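Local coordinates for protein DegQ (Legionella fallonii, PDB 3PV2) that probably degrades and chaperones misfolded proteins as an HtrA-family serine protease, joining a trypsin-like domain to two PDZ domains in a self-compartmentizing 12-subunit assembly, at residues L259-L271 against F281-A295. Numbering follows the deposited sequence.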
# COMPACT_ATOMS: atom_id res chain seq x y z
N LEU B 259 -47.41 -22.98 18.47
CA LEU B 259 -47.90 -21.65 18.31
C LEU B 259 -49.03 -21.39 19.28
O LEU B 259 -49.91 -22.23 19.48
CB LEU B 259 -48.43 -21.51 16.92
CG LEU B 259 -49.04 -20.16 16.64
CD1 LEU B 259 -48.00 -19.11 17.06
CD2 LEU B 259 -49.47 -20.01 15.20
N MET B 260 -49.00 -20.19 19.85
CA MET B 260 -50.14 -19.67 20.60
C MET B 260 -50.69 -18.35 20.01
O MET B 260 -51.89 -18.16 19.98
CB MET B 260 -49.74 -19.50 22.03
CG MET B 260 -50.84 -18.90 22.88
SD MET B 260 -52.11 -20.12 23.14
CE MET B 260 -51.12 -21.37 24.01
N GLY B 261 -49.86 -17.48 19.48
CA GLY B 261 -50.38 -16.31 18.71
C GLY B 261 -50.66 -15.02 19.53
O GLY B 261 -51.51 -14.21 19.13
N ILE B 262 -49.92 -14.80 20.60
CA ILE B 262 -50.03 -13.54 21.38
C ILE B 262 -48.71 -12.91 21.81
O ILE B 262 -47.83 -13.62 22.31
CB ILE B 262 -50.70 -13.79 22.69
CG1 ILE B 262 -49.78 -14.68 23.53
CG2 ILE B 262 -52.02 -14.47 22.45
CD1 ILE B 262 -50.01 -14.55 24.98
N PHE B 263 -48.62 -11.59 21.70
CA PHE B 263 -47.48 -10.90 22.18
C PHE B 263 -47.80 -10.37 23.55
O PHE B 263 -48.91 -9.87 23.81
CB PHE B 263 -47.22 -9.73 21.25
CG PHE B 263 -46.52 -10.09 19.95
CD1 PHE B 263 -47.07 -11.03 19.06
CD2 PHE B 263 -45.36 -9.37 19.57
CE1 PHE B 263 -46.44 -11.31 17.82
CE2 PHE B 263 -44.72 -9.63 18.33
CZ PHE B 263 -45.25 -10.60 17.46
N VAL B 264 -46.81 -10.38 24.45
CA VAL B 264 -46.96 -9.80 25.73
C VAL B 264 -45.88 -8.71 25.93
O VAL B 264 -44.94 -8.62 25.17
CB VAL B 264 -46.93 -10.81 26.82
CG1 VAL B 264 -48.18 -11.70 26.77
CG2 VAL B 264 -45.61 -11.59 26.78
N GLN B 265 -46.10 -7.82 26.88
CA GLN B 265 -45.11 -6.87 27.27
C GLN B 265 -45.15 -6.81 28.80
O GLN B 265 -46.13 -7.22 29.41
CB GLN B 265 -45.39 -5.52 26.69
CG GLN B 265 -46.47 -4.69 27.33
CD GLN B 265 -46.78 -3.43 26.50
OE1 GLN B 265 -47.58 -3.55 25.62
NE2 GLN B 265 -46.13 -2.26 26.75
N HIS B 266 -44.10 -6.24 29.35
CA HIS B 266 -43.92 -6.06 30.80
C HIS B 266 -44.94 -5.08 31.30
O HIS B 266 -45.14 -4.00 30.70
CB HIS B 266 -42.47 -5.56 31.10
CG HIS B 266 -42.16 -5.46 32.57
ND1 HIS B 266 -41.97 -6.57 33.38
CD2 HIS B 266 -42.01 -4.37 33.38
CE1 HIS B 266 -41.73 -6.16 34.63
NE2 HIS B 266 -41.76 -4.83 34.65
N LEU B 267 -45.61 -5.43 32.39
CA LEU B 267 -46.56 -4.54 32.98
C LEU B 267 -45.78 -3.82 34.04
O LEU B 267 -45.48 -4.38 35.13
CB LEU B 267 -47.70 -5.38 33.60
CG LEU B 267 -48.75 -4.57 34.37
CD1 LEU B 267 -49.56 -3.78 33.41
CD2 LEU B 267 -49.68 -5.45 35.32
N THR B 268 -45.40 -2.59 33.74
CA THR B 268 -44.78 -1.70 34.67
C THR B 268 -45.84 -1.10 35.66
O THR B 268 -47.01 -1.05 35.36
CB THR B 268 -44.17 -0.45 33.93
OG1 THR B 268 -45.22 0.33 33.30
CG2 THR B 268 -43.08 -0.83 32.88
N PRO B 269 -45.39 -0.57 36.80
CA PRO B 269 -46.33 0.00 37.72
C PRO B 269 -47.11 1.07 37.09
O PRO B 269 -48.29 1.17 37.31
CB PRO B 269 -45.40 0.56 38.82
CG PRO B 269 -44.34 -0.43 38.90
CD PRO B 269 -44.08 -0.79 37.43
N GLU B 270 -46.46 1.86 36.24
CA GLU B 270 -47.13 2.92 35.50
C GLU B 270 -48.24 2.40 34.57
O GLU B 270 -49.33 2.94 34.55
CB GLU B 270 -46.10 3.75 34.69
CG GLU B 270 -46.69 4.96 33.94
CD GLU B 270 -45.75 5.59 32.85
OE1 GLU B 270 -45.08 4.87 32.07
OE2 GLU B 270 -45.71 6.82 32.76
N LEU B 271 -47.99 1.35 33.80
CA LEU B 271 -49.06 0.87 32.93
C LEU B 271 -50.15 0.21 33.80
O LEU B 271 -51.32 0.36 33.54
CB LEU B 271 -48.53 -0.22 32.01
CG LEU B 271 -48.20 -0.08 30.54
CD1 LEU B 271 -48.60 1.27 29.93
CD2 LEU B 271 -46.73 -0.63 30.13
N PHE B 281 -49.53 -4.32 41.06
CA PHE B 281 -50.18 -5.49 40.42
C PHE B 281 -49.21 -6.17 39.46
O PHE B 281 -48.46 -5.51 38.74
CB PHE B 281 -51.45 -5.10 39.66
CG PHE B 281 -52.30 -6.28 39.31
CD1 PHE B 281 -52.39 -6.71 38.00
CD2 PHE B 281 -52.95 -7.01 40.31
CE1 PHE B 281 -53.17 -7.82 37.67
CE2 PHE B 281 -53.74 -8.15 40.00
CZ PHE B 281 -53.83 -8.54 38.64
N GLN B 282 -49.24 -7.48 39.40
CA GLN B 282 -48.30 -8.18 38.53
C GLN B 282 -48.99 -9.11 37.54
O GLN B 282 -50.04 -9.67 37.81
CB GLN B 282 -47.33 -9.00 39.38
CG GLN B 282 -46.42 -8.23 40.39
CD GLN B 282 -45.50 -9.19 41.16
OE1 GLN B 282 -45.94 -9.94 42.04
NE2 GLN B 282 -44.21 -9.16 40.81
N GLY B 283 -48.34 -9.28 36.42
CA GLY B 283 -48.75 -10.17 35.38
C GLY B 283 -48.13 -9.73 34.08
O GLY B 283 -47.24 -8.88 34.12
N ALA B 284 -48.55 -10.36 32.99
CA ALA B 284 -48.08 -10.08 31.64
C ALA B 284 -49.18 -9.36 30.86
O ALA B 284 -50.28 -9.87 30.77
CB ALA B 284 -47.70 -11.40 30.91
N LEU B 285 -48.88 -8.22 30.27
CA LEU B 285 -49.88 -7.46 29.55
C LEU B 285 -49.94 -7.96 28.14
O LEU B 285 -48.93 -8.04 27.47
CB LEU B 285 -49.47 -6.02 29.56
CG LEU B 285 -50.18 -5.00 28.68
CD1 LEU B 285 -51.66 -5.05 28.96
CD2 LEU B 285 -49.65 -3.58 28.93
N VAL B 286 -51.12 -8.32 27.68
CA VAL B 286 -51.24 -8.79 26.31
C VAL B 286 -51.35 -7.58 25.37
O VAL B 286 -52.26 -6.72 25.47
CB VAL B 286 -52.46 -9.64 26.15
CG1 VAL B 286 -52.64 -9.98 24.66
CG2 VAL B 286 -52.34 -10.90 26.92
N SER B 287 -50.39 -7.45 24.45
CA SER B 287 -50.44 -6.28 23.51
C SER B 287 -51.03 -6.55 22.16
O SER B 287 -51.31 -5.63 21.41
CB SER B 287 -49.03 -5.74 23.28
OG SER B 287 -48.11 -6.76 22.95
N GLN B 288 -51.17 -7.82 21.81
CA GLN B 288 -51.82 -8.19 20.57
C GLN B 288 -52.20 -9.63 20.59
O GLN B 288 -51.52 -10.39 21.15
CB GLN B 288 -50.89 -7.89 19.40
CG GLN B 288 -50.58 -8.93 18.40
CD GLN B 288 -49.57 -8.47 17.30
OE1 GLN B 288 -49.17 -9.28 16.48
NE2 GLN B 288 -49.21 -7.18 17.24
N VAL B 289 -53.32 -9.96 19.95
CA VAL B 289 -53.78 -11.32 19.70
C VAL B 289 -54.03 -11.48 18.18
O VAL B 289 -54.84 -10.76 17.62
CB VAL B 289 -55.13 -11.49 20.45
CG1 VAL B 289 -55.66 -12.94 20.28
CG2 VAL B 289 -54.96 -11.17 21.95
N ASN B 290 -53.38 -12.42 17.48
CA ASN B 290 -53.45 -12.36 16.01
C ASN B 290 -54.70 -13.07 15.62
O ASN B 290 -55.08 -14.04 16.23
CB ASN B 290 -52.29 -13.07 15.32
CG ASN B 290 -50.90 -12.44 15.58
OD1 ASN B 290 -49.91 -13.18 15.59
ND2 ASN B 290 -50.82 -11.13 15.75
N PRO B 291 -55.35 -12.61 14.57
CA PRO B 291 -56.51 -13.29 14.04
C PRO B 291 -56.23 -14.73 13.68
O PRO B 291 -55.12 -15.07 13.24
CB PRO B 291 -56.90 -12.44 12.80
CG PRO B 291 -55.70 -11.62 12.48
CD PRO B 291 -55.05 -11.38 13.82
N ASN B 292 -57.20 -15.57 14.01
CA ASN B 292 -57.20 -16.97 13.70
C ASN B 292 -56.13 -17.76 14.42
O ASN B 292 -55.80 -18.86 13.96
CB ASN B 292 -57.03 -17.20 12.20
CG ASN B 292 -58.10 -16.45 11.36
OD1 ASN B 292 -59.29 -16.73 11.47
ND2 ASN B 292 -57.66 -15.49 10.54
N SER B 293 -55.58 -17.22 15.52
CA SER B 293 -54.60 -17.91 16.32
C SER B 293 -55.28 -18.70 17.37
O SER B 293 -56.45 -18.53 17.59
CB SER B 293 -53.70 -16.90 17.01
OG SER B 293 -54.44 -15.99 17.84
N PRO B 294 -54.57 -19.62 18.00
CA PRO B 294 -55.15 -20.34 19.14
C PRO B 294 -55.63 -19.37 20.29
O PRO B 294 -56.69 -19.57 20.88
CB PRO B 294 -53.99 -21.16 19.63
CG PRO B 294 -53.21 -21.36 18.32
CD PRO B 294 -53.20 -20.07 17.75
N ALA B 295 -54.84 -18.35 20.56
CA ALA B 295 -55.19 -17.32 21.57
C ALA B 295 -56.47 -16.56 21.23
O ALA B 295 -57.31 -16.37 22.08
CB ALA B 295 -54.03 -16.36 21.73
O HOH W 1 -45.18 -7.54 22.43
O HOH W 2 -44.79 -7.99 33.56
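Gln-265 and Leu-285 bond to each other twice through their backbones, Gln-265 N to Leu-285 O and Leu-285 N to Gln-265 O, holding strands 262-266 and 284-289 antiparallel. Phe-263 N then bonds to Gln-288 O, yet Phe-263 O receives Ser-287 N at 2.9 Å: the register has slipped by one residue, a beta bulge in which Ser-287 and Gln-288 both face Phe-263. Beyond the strands, Gly-261 O takes Asn-290 N at 3.1 Å and Met-260 O takes Ala-295 N. Glycine suits position 261, where the positive phi (90°) and Ser-293 CB close by would both crowd a beta-carbon.

Water bridges Leu-267 N and Gly-283 O where the strands part, and another links Val-264 O with Ser-287 OG.

Among side chains, Gln-288 lays its amide over one face of the Phe-263 ring, Gln-288 CD 4.0 Å from Phe-263 CD1, with the planes 33° apart. Gln-288 OE1 accepts a hydrogen bond from Asn-290 ND2 at 2.6 Å, which probably helps to steady the amide there. Alongside, the aliphatic part of Gln-265 runs beside Leu-285, Gln-265 CG 3.7 Å from Leu-285 CD2. Gln-265 OE1 bonds to Tyr-447 N of a second subunit. Leu-267, its CG anti to the backbone N (chi1 176°), sends CD2 to the edge of the Phe-281 ring, Leu-267 CD2 4.0 Å from Phe-281 CD1. At the other end, Met-260 SD touches Pro-294 CB at 4.1 Å; Ser-293 caps the helix through Glu-296 N, and Pro-294 suits its first turn, where no N-H is called for.

The pairing forms the edge of the first PDZ domain's sheet. Strand 284-289 lies between 262-266 and 305-309, whose Ile-306 receives Ile-262, Val-264 and Val-286, while helices 269-274 and 294-298 begin at the contact's two ends.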